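Local coordinates for mandelate racemase/muconate lactonizing protein (Geobacillus sp. Y412MC10, PDB 3P3B), which probably acts as a magnesium-dependent enzyme of the enolase superfamily, related to mandelate racemase and muconate lactonizing enzyme, of unestablished substrate, at residues 202-207 against 227-232; 19-24 against 44-49; 10-15 against 75-80. All coordinates share one frame; numbering follows the deposited sequence.

Contact 1: 202-207 against 227-232. With MG (magnesium ion), chain C.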
loop_
_atom_site.group_PDB
_atom_site.type_symbol
_atom_site.label_atom_id
_atom_site.label_comp_id
_atom_site.label_asym_id
_atom_site.label_seq_id
_atom_site.Cartn_x
_atom_site.Cartn_y
_atom_site.Cartn_z
ATOM N N GLY A 202 -15.876 28.568 -3.903
ATOM C CA GLY A 202 -15.764 27.137 -4.127
ATOM C C GLY A 202 -14.410 26.560 -3.748
ATOM O O GLY A 202 -13.376 26.951 -4.287
ATOM N N LYS A 203 -14.397 25.625 -2.807
ATOM C CA LYS A 203 -13.173 24.867 -2.588
ATOM C C LYS A 203 -13.091 23.761 -3.629
ATOM O O LYS A 203 -14.038 22.990 -3.805
ATOM C CB LYS A 203 -13.103 24.302 -1.173
ATOM C CG LYS A 203 -13.100 25.362 -0.102
ATOM C CD LYS A 203 -12.690 24.795 1.234
ATOM C CE LYS A 203 -12.569 25.898 2.281
ATOM N NZ LYS A 203 -13.879 26.557 2.527
ATOM N N ILE A 204 -11.958 23.697 -4.319
ATOM C CA ILE A 204 -11.730 22.717 -5.357
ATOM C C ILE A 204 -10.733 21.655 -4.899
ATOM O O ILE A 204 -9.614 21.966 -4.484
ATOM C CB ILE A 204 -11.233 23.402 -6.664
ATOM C CG1 ILE A 204 -12.231 24.473 -7.112
ATOM C CG2 ILE A 204 -11.011 22.377 -7.775
ATOM C CD1 ILE A 204 -13.609 23.919 -7.507
ATOM N N MET A 205 -11.142 20.393 -4.983
ATOM C CA MET A 205 -10.260 19.287 -4.659
ATOM C C MET A 205 -9.973 18.453 -5.894
ATOM O O MET A 205 -10.822 18.323 -6.781
ATOM C CB MET A 205 -10.891 18.409 -3.570
ATOM C CG MET A 205 -10.739 18.997 -2.199
ATOM S SD MET A 205 -12.215 18.983 -1.189
ATOM C CE MET A 205 -13.125 20.248 -2.059
ATOM N N ILE A 206 -8.776 17.890 -5.974
ATOM C CA ILE A 206 -8.475 17.017 -7.103
ATOM C C ILE A 206 -7.988 15.667 -6.643
ATOM O O ILE A 206 -7.226 15.578 -5.695
ATOM C CB ILE A 206 -7.478 17.646 -8.112
ATOM C CG1 ILE A 206 -6.102 17.881 -7.483
ATOM C CG2 ILE A 206 -8.098 18.907 -8.764
ATOM C CD1 ILE A 206 -5.055 18.336 -8.546
ATOM N N ASP A 207 -8.440 14.613 -7.310
ATOM C CA ASP A 207 -8.182 13.247 -6.861
ATOM C C ASP A 207 -7.677 12.448 -8.047
ATOM O O ASP A 207 -8.403 12.236 -9.023
ATOM C CB ASP A 207 -9.481 12.654 -6.269
ATOM C CG ASP A 207 -9.310 11.248 -5.708
ATOM O OD1 ASP A 207 -8.264 10.596 -5.940
ATOM O OD2 ASP A 207 -10.279 10.781 -5.055
ATOM N N VAL A 227 -5.856 28.522 -9.618
ATOM C CA VAL A 227 -7.086 27.979 -9.050
ATOM C C VAL A 227 -7.085 27.864 -7.520
ATOM O O VAL A 227 -6.040 27.757 -6.892
ATOM C CB VAL A 227 -7.392 26.612 -9.679
ATOM C CG1 VAL A 227 -8.683 26.036 -9.134
ATOM C CG2 VAL A 227 -7.458 26.748 -11.189
ATOM N N ASN A 228 -8.281 27.870 -6.942
ATOM C CA ASN A 228 -8.458 27.728 -5.505
ATOM C C ASN A 228 -8.381 26.268 -5.055
ATOM O O ASN A 228 -9.370 25.703 -4.531
ATOM C CB ASN A 228 -9.799 28.336 -5.091
ATOM C CG ASN A 228 -9.903 28.559 -3.596
ATOM O OD1 ASN A 228 -8.925 28.940 -2.942
ATOM N ND2 ASN A 228 -11.101 28.342 -3.045
ATOM N N LEU A 229 -7.205 25.663 -5.231
ATOM C CA LEU A 229 -7.039 24.243 -4.910
ATOM C C LEU A 229 -6.919 24.034 -3.399
ATOM O O LEU A 229 -5.965 24.498 -2.765
ATOM C CB LEU A 229 -5.817 23.672 -5.616
ATOM C CG LEU A 229 -5.990 22.790 -6.854
ATOM C CD1 LEU A 229 -7.166 23.203 -7.729
ATOM C CD2 LEU A 229 -4.698 22.738 -7.654
ATOM N N TYR A 230 -7.903 23.348 -2.829
ATOM C CA TYR A 230 -7.966 23.127 -1.404
ATOM C C TYR A 230 -7.132 21.901 -0.991
ATOM O O TYR A 230 -6.379 21.959 -0.022
ATOM C CB TYR A 230 -9.426 22.978 -0.958
ATOM C CG TYR A 230 -9.559 22.893 0.531
ATOM C CD1 TYR A 230 -9.394 24.025 1.326
ATOM C CD2 TYR A 230 -9.819 21.686 1.161
ATOM C CE1 TYR A 230 -9.489 23.956 2.700
ATOM C CE2 TYR A 230 -9.910 21.607 2.540
ATOM C CZ TYR A 230 -9.754 22.755 3.306
ATOM O OH TYR A 230 -9.841 22.693 4.679
ATOM N N TRP A 231 -7.286 20.782 -1.703
ATOM C CA TRP A 231 -6.413 19.630 -1.472
ATOM C C TRP A 231 -6.166 18.776 -2.693
ATOM O O TRP A 231 -6.930 18.813 -3.666
ATOM C CB TRP A 231 -6.847 18.769 -0.265
ATOM C CG TRP A 231 -7.986 17.739 -0.445
ATOM C CD1 TRP A 231 -8.155 16.808 -1.445
ATOM C CD2 TRP A 231 -9.036 17.513 0.491
ATOM N NE1 TRP A 231 -9.293 16.042 -1.195
ATOM C CE2 TRP A 231 -9.844 16.464 -0.013
ATOM C CE3 TRP A 231 -9.394 18.129 1.695
ATOM C CZ2 TRP A 231 -10.983 16.013 0.661
ATOM C CZ3 TRP A 231 -10.523 17.673 2.372
ATOM C CH2 TRP A 231 -11.302 16.621 1.850
ATOM N N LEU A 232 -5.065 18.035 -2.616
ATOM C CA LEU A 232 -4.626 17.090 -3.629
ATOM C C LEU A 232 -4.687 15.694 -3.018
ATOM O O LEU A 232 -3.992 15.385 -2.038
ATOM C CB LEU A 232 -3.195 17.409 -4.072
ATOM C CG LEU A 232 -2.446 16.336 -4.850
ATOM C CD1 LEU A 232 -3.018 16.201 -6.251
ATOM C CD2 LEU A 232 -0.950 16.718 -4.922
HETATM MG MG MG C . -10.255 9.407 -3.399
HETATM O O HOH W 1 -8.342 8.663 -4.101
#
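Strands 204-207 and 229-232 run parallel, 4.7 Å apart at their axes and 22° from aligned, joined by Tyr230 N to Ile204 O (2.8 Å) and by Ile206 N to Trp231 O. A longer bond from Ile204 N to Asn228 O (3.3 Å) precedes them. At the start, Asn228 ND2 reaches Gly202 O (2.9 Å). The acceptor lies close to the Asn228 amide plane, but the donor stands above the Gly202 carbonyl plane.

Met205 and Trp231 share one face of the sheet. Met205 CG sits squarely over the five-membered ring of Trp231, 3.3 Å from its centroid. The bend at chi2 (134°) swings SD over the six-membered ring, 3.7 Å from that centroid, in a Met-aromatic contact. Trp231 NE1 is hydrogen-bonded to Glu233. Beside them, Lys203 CD lies over a face of Tyr230, 3.4 Å from CD1. The Tyr230 hydroxyl is held by Glu333. On the other face, Ile204 CG2 meets Leu229 CD1, and both CG1 and CD1 of Ile206 meet Leu232 CD1. Helix 180-198 packs against Ile204 and Ile206.

Asp207 OD2 binds magnesium (2.1 Å), as do Glu233 and Glu263, and OD1 accepts a hydrogen bond from a water bound to the same ion. This is a right-handed beta-alpha-beta unit of the enolase-superfamily barrel, with metal ligands at the C-terminal ends of its strands.

Contact 2: 19-24 against 44-49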
loop_
_atom_site.group_PDB
_atom_site.type_symbol
_atom_site.label_atom_id
_atom_site.label_comp_id
_atom_site.label_asym_id
_atom_site.label_seq_id
_atom_site.Cartn_x
_atom_site.Cartn_y
_atom_site.Cartn_z
ATOM N N PHE A 19 -31.018 -8.880 8.164
ATOM C CA PHE A 19 -30.087 -8.367 7.145
ATOM C C PHE A 19 -30.782 -8.264 5.797
ATOM O O PHE A 19 -31.460 -9.209 5.370
ATOM C CB PHE A 19 -28.876 -9.317 7.010
ATOM C CG PHE A 19 -27.838 -8.839 6.032
ATOM C CD1 PHE A 19 -27.835 -9.289 4.719
ATOM C CD2 PHE A 19 -26.878 -7.922 6.415
ATOM C CE1 PHE A 19 -26.881 -8.835 3.806
ATOM C CE2 PHE A 19 -25.934 -7.461 5.509
ATOM C CZ PHE A 19 -25.932 -7.921 4.207
ATOM N N ALA A 20 -30.561 -7.150 5.098
ATOM C CA ALA A 20 -31.109 -6.963 3.753
ATOM C C ALA A 20 -30.183 -6.080 2.912
ATOM O O ALA A 20 -29.433 -5.249 3.443
ATOM C CB ALA A 20 -32.471 -6.335 3.829
ATOM N N LYS A 21 -30.260 -6.247 1.598
ATOM C CA LYS A 21 -29.548 -5.364 0.682
ATOM C C LYS A 21 -30.563 -4.412 0.078
ATOM O O LYS A 21 -31.552 -4.847 -0.547
ATOM C CB LYS A 21 -28.834 -6.158 -0.405
ATOM C CG LYS A 21 -28.054 -5.271 -1.386
ATOM C CD LYS A 21 -27.432 -6.099 -2.499
ATOM C CE LYS A 21 -26.604 -7.264 -1.956
ATOM N NZ LYS A 21 -25.317 -6.830 -1.335
ATOM N N LEU A 22 -30.358 -3.121 0.312
ATOM C CA LEU A 22 -31.203 -2.087 -0.268
ATOM C C LEU A 22 -30.574 -1.604 -1.583
ATOM O O LEU A 22 -29.362 -1.654 -1.754
ATOM C CB LEU A 22 -31.388 -0.916 0.694
ATOM C CG LEU A 22 -32.533 -1.023 1.709
ATOM C CD1 LEU A 22 -32.576 -2.389 2.381
ATOM C CD2 LEU A 22 -32.464 0.116 2.727
ATOM N N THR A 23 -31.400 -1.179 -2.527
ATOM C CA THR A 23 -30.855 -0.784 -3.820
ATOM C C THR A 23 -31.379 0.578 -4.237
ATOM O O THR A 23 -32.445 1.027 -3.806
ATOM C CB THR A 23 -31.160 -1.817 -4.927
ATOM O OG1 THR A 23 -32.556 -1.787 -5.208
ATOM C CG2 THR A 23 -30.762 -3.226 -4.494
ATOM N N GLY A 24 -30.618 1.232 -5.104
ATOM C CA GLY A 24 -30.982 2.541 -5.569
ATOM C C GLY A 24 -30.056 2.973 -6.689
ATOM O O GLY A 24 -29.425 2.145 -7.357
ATOM N N THR A 44 -26.005 0.188 -3.966
ATOM C CA THR A 44 -26.648 -0.676 -2.981
ATOM C C THR A 44 -26.125 -0.311 -1.597
ATOM O O THR A 44 -25.050 0.269 -1.453
ATOM C CB THR A 44 -26.327 -2.155 -3.207
ATOM O OG1 THR A 44 -24.914 -2.343 -3.154
ATOM C CG2 THR A 44 -26.875 -2.663 -4.532
ATOM N N VAL A 45 -26.885 -0.677 -0.579
ATOM C CA VAL A 45 -26.449 -0.532 0.796
ATOM C C VAL A 45 -26.910 -1.758 1.570
ATOM O O VAL A 45 -28.102 -2.056 1.600
ATOM C CB VAL A 45 -27.051 0.706 1.481
ATOM C CG1 VAL A 45 -26.615 0.733 2.956
ATOM C CG2 VAL A 45 -26.599 2.008 0.792
ATOM N N ASP A 46 -25.957 -2.473 2.161
ATOM C CA ASP A 46 -26.258 -3.597 3.038
ATOM C C ASP A 46 -26.639 -3.058 4.418
ATOM O O ASP A 46 -25.892 -2.281 5.006
ATOM C CB ASP A 46 -25.057 -4.541 3.141
ATOM C CG ASP A 46 -24.821 -5.354 1.857
ATOM O OD1 ASP A 46 -25.629 -5.248 0.909
ATOM O OD2 ASP A 46 -23.831 -6.125 1.811
ATOM N N ILE A 47 -27.809 -3.462 4.920
ATOM C CA ILE A 47 -28.342 -2.892 6.146
ATOM C C ILE A 47 -28.748 -3.994 7.114
ATOM O O ILE A 47 -29.225 -5.061 6.697
ATOM C CB ILE A 47 -29.503 -1.940 5.831
ATOM C CG1 ILE A 47 -28.935 -0.576 5.440
ATOM C CG2 ILE A 47 -30.447 -1.794 7.003
ATOM C CD1 ILE A 47 -29.880 0.237 4.666
ATOM N N ALA A 48 -28.492 -3.776 8.401
ATOM C CA ALA A 48 -29.023 -4.696 9.399
ATOM C C ALA A 48 -30.062 -3.969 10.226
ATOM O O ALA A 48 -29.977 -2.763 10.430
ATOM C CB ALA A 48 -27.918 -5.265 10.287
ATOM N N ARG A 49 -31.077 -4.703 10.667
ATOM C CA ARG A 49 -32.026 -4.164 11.611
ATOM C C ARG A 49 -31.842 -4.989 12.883
ATOM O O ARG A 49 -31.938 -6.220 12.834
ATOM C CB ARG A 49 -33.449 -4.347 11.066
ATOM C CG ARG A 49 -34.560 -3.864 11.985
ATOM C CD ARG A 49 -35.865 -3.717 11.186
ATOM N NE ARG A 49 -36.451 -5.007 10.854
ATOM C CZ ARG A 49 -37.459 -5.173 9.998
ATOM N NH1 ARG A 49 -37.934 -6.386 9.765
ATOM N NH2 ARG A 49 -37.987 -4.129 9.375
#
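At the edge of the Phe19 ring, in its plane, lies Asp46 OD2; the carboxylate is turned 71° against the ring. Asp46 CB approaches the ring obliquely, 3.7 Å from Phe19 CZ. The ring of Trp383 meets Phe19 with the two planes nearly parallel. Phe19 CG is anti to the backbone N (chi1 -177°), which carries the ring across to strand 44-49.

Lys21 runs alongside Asp46, both pointing the same way. Its chain starts extended, then bends at chi3 and chi4 and brings NZ back to Asp46 OD1 at 2.8 Å. This salt bridge uses the syn lone pair of OD1. The same oxygen lies 3.3 Å from Lys21 CG, so the lysine wraps around it. Next along this face, the methyl groups of Thr23 and Thr44 meet.

The two strands form an antiparallel beta hairpin in the sheet of the N-terminal capping domain found in this superfamily. Ala20 and Ile47 make a hydrogen-bonded pair: Ile47 N to Ala20 O is 2.8 Å and nearly straight, with the return bond from Ala20 N to Ile47 O. Leu22 and Val45 make the next such pair, whose bonds are more tilted from the carbonyl planes.

The other face is apolar. Leu22 CD2 and Ile47 CD1 meet there; their 3.2 Å separation is unusually short and its exact value doubtful. Helix 371-380 covers Ala20 and Leu22 on this face, while Phe369 touches both Leu22 and Ile47.

Contact 3: 10-15 against 75-80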
loop_
_atom_site.group_PDB
_atom_site.type_symbol
_atom_site.label_atom_id
_atom_site.label_comp_id
_atom_site.label_asym_id
_atom_site.label_seq_id
_atom_site.Cartn_x
_atom_site.Cartn_y
_atom_site.Cartn_z
ATOM N N SER A 10 -29.083 -4.044 32.359
ATOM C CA SER A 10 -28.523 -5.372 32.121
ATOM C C SER A 10 -29.568 -6.314 31.518
ATOM O O SER A 10 -29.238 -7.371 30.977
ATOM C CB SER A 10 -27.985 -5.954 33.432
ATOM O OG SER A 10 -29.052 -6.479 34.210
ATOM N N ASP A 11 -30.830 -5.922 31.632
ATOM C CA ASP A 11 -31.954 -6.691 31.130
ATOM C C ASP A 11 -32.016 -6.653 29.593
ATOM O O ASP A 11 -32.567 -7.555 28.949
ATOM C CB ASP A 11 -33.233 -6.119 31.751
ATOM C CG ASP A 11 -34.478 -6.487 30.986
ATOM O OD1 ASP A 11 -35.365 -5.612 30.860
ATOM O OD2 ASP A 11 -34.587 -7.644 30.519
ATOM N N TRP A 12 -31.431 -5.611 29.018
ATOM C CA TRP A 12 -31.509 -5.385 27.577
ATOM C C TRP A 12 -30.643 -6.356 26.763
ATOM O O TRP A 12 -29.411 -6.386 26.893
ATOM C CB TRP A 12 -31.171 -3.934 27.274
ATOM C CG TRP A 12 -32.112 -2.972 27.926
ATOM C CD1 TRP A 12 -33.260 -3.276 28.621
ATOM C CD2 TRP A 12 -32.002 -1.540 27.942
ATOM N NE1 TRP A 12 -33.860 -2.116 29.064
ATOM C CE2 TRP A 12 -33.106 -1.041 28.662
ATOM C CE3 TRP A 12 -31.074 -0.633 27.416
ATOM C CZ2 TRP A 12 -33.305 0.323 28.870
ATOM C CZ3 TRP A 12 -31.272 0.720 27.622
ATOM C CH2 TRP A 12 -32.382 1.184 28.338
ATOM N N LYS A 13 -31.293 -7.161 25.927
ATOM C CA LYS A 13 -30.562 -8.156 25.146
ATOM C C LYS A 13 -30.790 -8.013 23.647
ATOM O O LYS A 13 -31.794 -7.438 23.213
ATOM C CB LYS A 13 -30.931 -9.573 25.582
ATOM C CG LYS A 13 -30.491 -9.914 27.007
ATOM C CD LYS A 13 -31.042 -11.286 27.391
ATOM C CE LYS A 13 -30.569 -11.747 28.762
ATOM N NZ LYS A 13 -31.037 -13.149 29.036
ATOM N N VAL A 14 -29.864 -8.569 22.870
ATOM C CA VAL A 14 -30.018 -8.615 21.419
ATOM C C VAL A 14 -31.006 -9.728 21.159
ATOM O O VAL A 14 -30.695 -10.903 21.336
ATOM C CB VAL A 14 -28.684 -8.917 20.702
ATOM C CG1 VAL A 14 -28.880 -8.982 19.191
ATOM C CG2 VAL A 14 -27.623 -7.859 21.037
ATOM N N GLU A 15 -32.207 -9.351 20.749
ATOM C CA GLU A 15 -33.278 -10.325 20.546
ATOM C C GLU A 15 -33.293 -10.829 19.107
ATOM O O GLU A 15 -33.510 -12.011 18.863
ATOM C CB GLU A 15 -34.617 -9.704 20.945
ATOM C CG GLU A 15 -34.613 -9.243 22.406
ATOM C CD GLU A 15 -35.755 -8.309 22.757
ATOM O OE1 GLU A 15 -36.404 -7.754 21.844
ATOM O OE2 GLU A 15 -35.999 -8.129 23.970
ATOM N N ARG A 75 -27.162 -12.207 23.767
ATOM C CA ARG A 75 -26.159 -11.443 24.530
ATOM C C ARG A 75 -26.760 -10.139 25.022
ATOM O O ARG A 75 -27.659 -9.582 24.401
ATOM C CB ARG A 75 -24.902 -11.152 23.701
ATOM C CG ARG A 75 -24.012 -12.352 23.497
ATOM C CD ARG A 75 -22.768 -12.092 22.678
ATOM N NE ARG A 75 -22.238 -13.378 22.237
ATOM C CZ ARG A 75 -21.032 -13.590 21.719
ATOM N NH1 ARG A 75 -20.179 -12.586 21.539
ATOM N NH2 ARG A 75 -20.686 -14.825 21.368
ATOM N N ARG A 76 -26.289 -9.649 26.157
ATOM C CA ARG A 76 -26.791 -8.374 26.645
ATOM C C ARG A 76 -26.104 -7.246 25.898
ATOM O O ARG A 76 -24.949 -7.373 25.493
ATOM C CB ARG A 76 -26.530 -8.241 28.142
ATOM C CG ARG A 76 -27.265 -9.305 28.942
ATOM C CD ARG A 76 -26.883 -9.225 30.404
ATOM N NE ARG A 76 -27.883 -9.896 31.223
ATOM C CZ ARG A 76 -27.987 -11.212 31.312
ATOM N NH1 ARG A 76 -27.152 -11.983 30.634
ATOM N NH2 ARG A 76 -28.914 -11.757 32.088
ATOM N N LEU A 77 -26.814 -6.145 25.713
ATOM C CA LEU A 77 -26.236 -4.992 25.024
ATOM C C LEU A 77 -24.947 -4.540 25.724
ATOM O O LEU A 77 -23.995 -4.108 25.081
ATOM C CB LEU A 77 -27.247 -3.851 24.965
ATOM C CG LEU A 77 -26.830 -2.525 24.320
ATOM C CD1 LEU A 77 -26.231 -2.737 22.940
ATOM C CD2 LEU A 77 -28.039 -1.610 24.254
ATOM N N LEU A 78 -24.922 -4.656 27.050
ATOM C CA LEU A 78 -23.750 -4.281 27.836
ATOM C C LEU A 78 -22.522 -5.062 27.405
ATOM O O LEU A 78 -21.409 -4.541 27.440
ATOM C CB LEU A 78 -24.003 -4.583 29.318
ATOM C CG LEU A 78 -24.100 -3.491 30.377
ATOM C CD1 LEU A 78 -24.415 -2.121 29.808
ATOM C CD2 LEU A 78 -25.133 -3.915 31.432
ATOM N N ASP A 79 -22.727 -6.327 27.042
ATOM C CA ASP A 79 -21.638 -7.214 26.649
ATOM C C ASP A 79 -20.884 -6.708 25.409
ATOM O O ASP A 79 -19.760 -7.147 25.147
ATOM C CB ASP A 79 -22.159 -8.605 26.308
ATOM C CG ASP A 79 -22.780 -9.320 27.494
ATOM O OD1 ASP A 79 -22.473 -8.965 28.656
ATOM O OD2 ASP A 79 -23.563 -10.258 27.239
ATOM N N LEU A 80 -21.506 -5.834 24.625
ATOM C CA LEU A 80 -20.871 -5.382 23.378
ATOM C C LEU A 80 -19.879 -4.248 23.614
ATOM O O LEU A 80 -19.213 -3.798 22.676
ATOM C CB LEU A 80 -21.911 -4.939 22.338
ATOM C CG LEU A 80 -23.073 -5.866 21.968
ATOM C CD1 LEU A 80 -23.530 -5.569 20.548
ATOM C CD2 LEU A 80 -22.760 -7.340 22.116
HETATM O O HOH W 2 -27.648 -4.879 28.534
#
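A single backbone bridge, Lys13 with Arg76, ties the lead-in to strand 14-30 to a loop just ahead of a short 3-10 turn. Two bonds make it. Val14 N meets Arg75 O at 2.9 Å, nearly straight. Leu77 N meets Trp12 O at 2.9 Å, with the donor tilted from the carbonyl plane. A water also donates to Trp12 O (2.8 Å) and accepts from Leu78 N. The start of the 3-10 segment is thereby fastened to the Trp12 carbonyl both directly and through water.

Lys13 and Arg76 lie side by side, pointing the same way. Both start with CG anti to the carbonyl carbon (chi1 -66° and -63°), and both chains stay extended from there, the arginine as far as NE. Lys13 CE then rests over the centre of one guanidinium face, 3.7 Å from Arg76 CZ. Lys13 NZ and Arg76 NH2, two like charges, stand 4.0 Å apart. At its edge the guanidinium offers NE to Ser10 O in a weak, bent bond. Asp79 folds back, and its OD2 accepts from Arg76 N, met from above the carboxylate plane.

Leu78 CD2 packs on Ser10 CA at 3.8 Å. Leu77 CD2 comes loosely to the edge of the Trp12 ring. Trp12 also meets Trp102 and makes a cation-pi contact with Arg106. Leu77 packs on Val99 and Trp102 of helix 92-107 and on Ile52, with Val14 on Ile50, both from strand 42-52.

Contact 1 is the buried one. It lies on the far side of the chain's centre from the other two, about 33 Å from contact 2 and 46 Å from contact 3 between centres. Its strands are parallel, its side chains are mostly apolar or aromatic, and its end serves the metal site. Contacts 2 and 3 are both partly buried and share strand 14-30, contact 2 being nested inside the loop that contact 3 closes. Contact 2 is regular antiparallel pairing, with a mixed face that holds a salt bridge, and an apolar one. Contact 3 lies farthest out and is held by two backbone bonds, a bridging water and a weak side-chain bond, with two cations side by side.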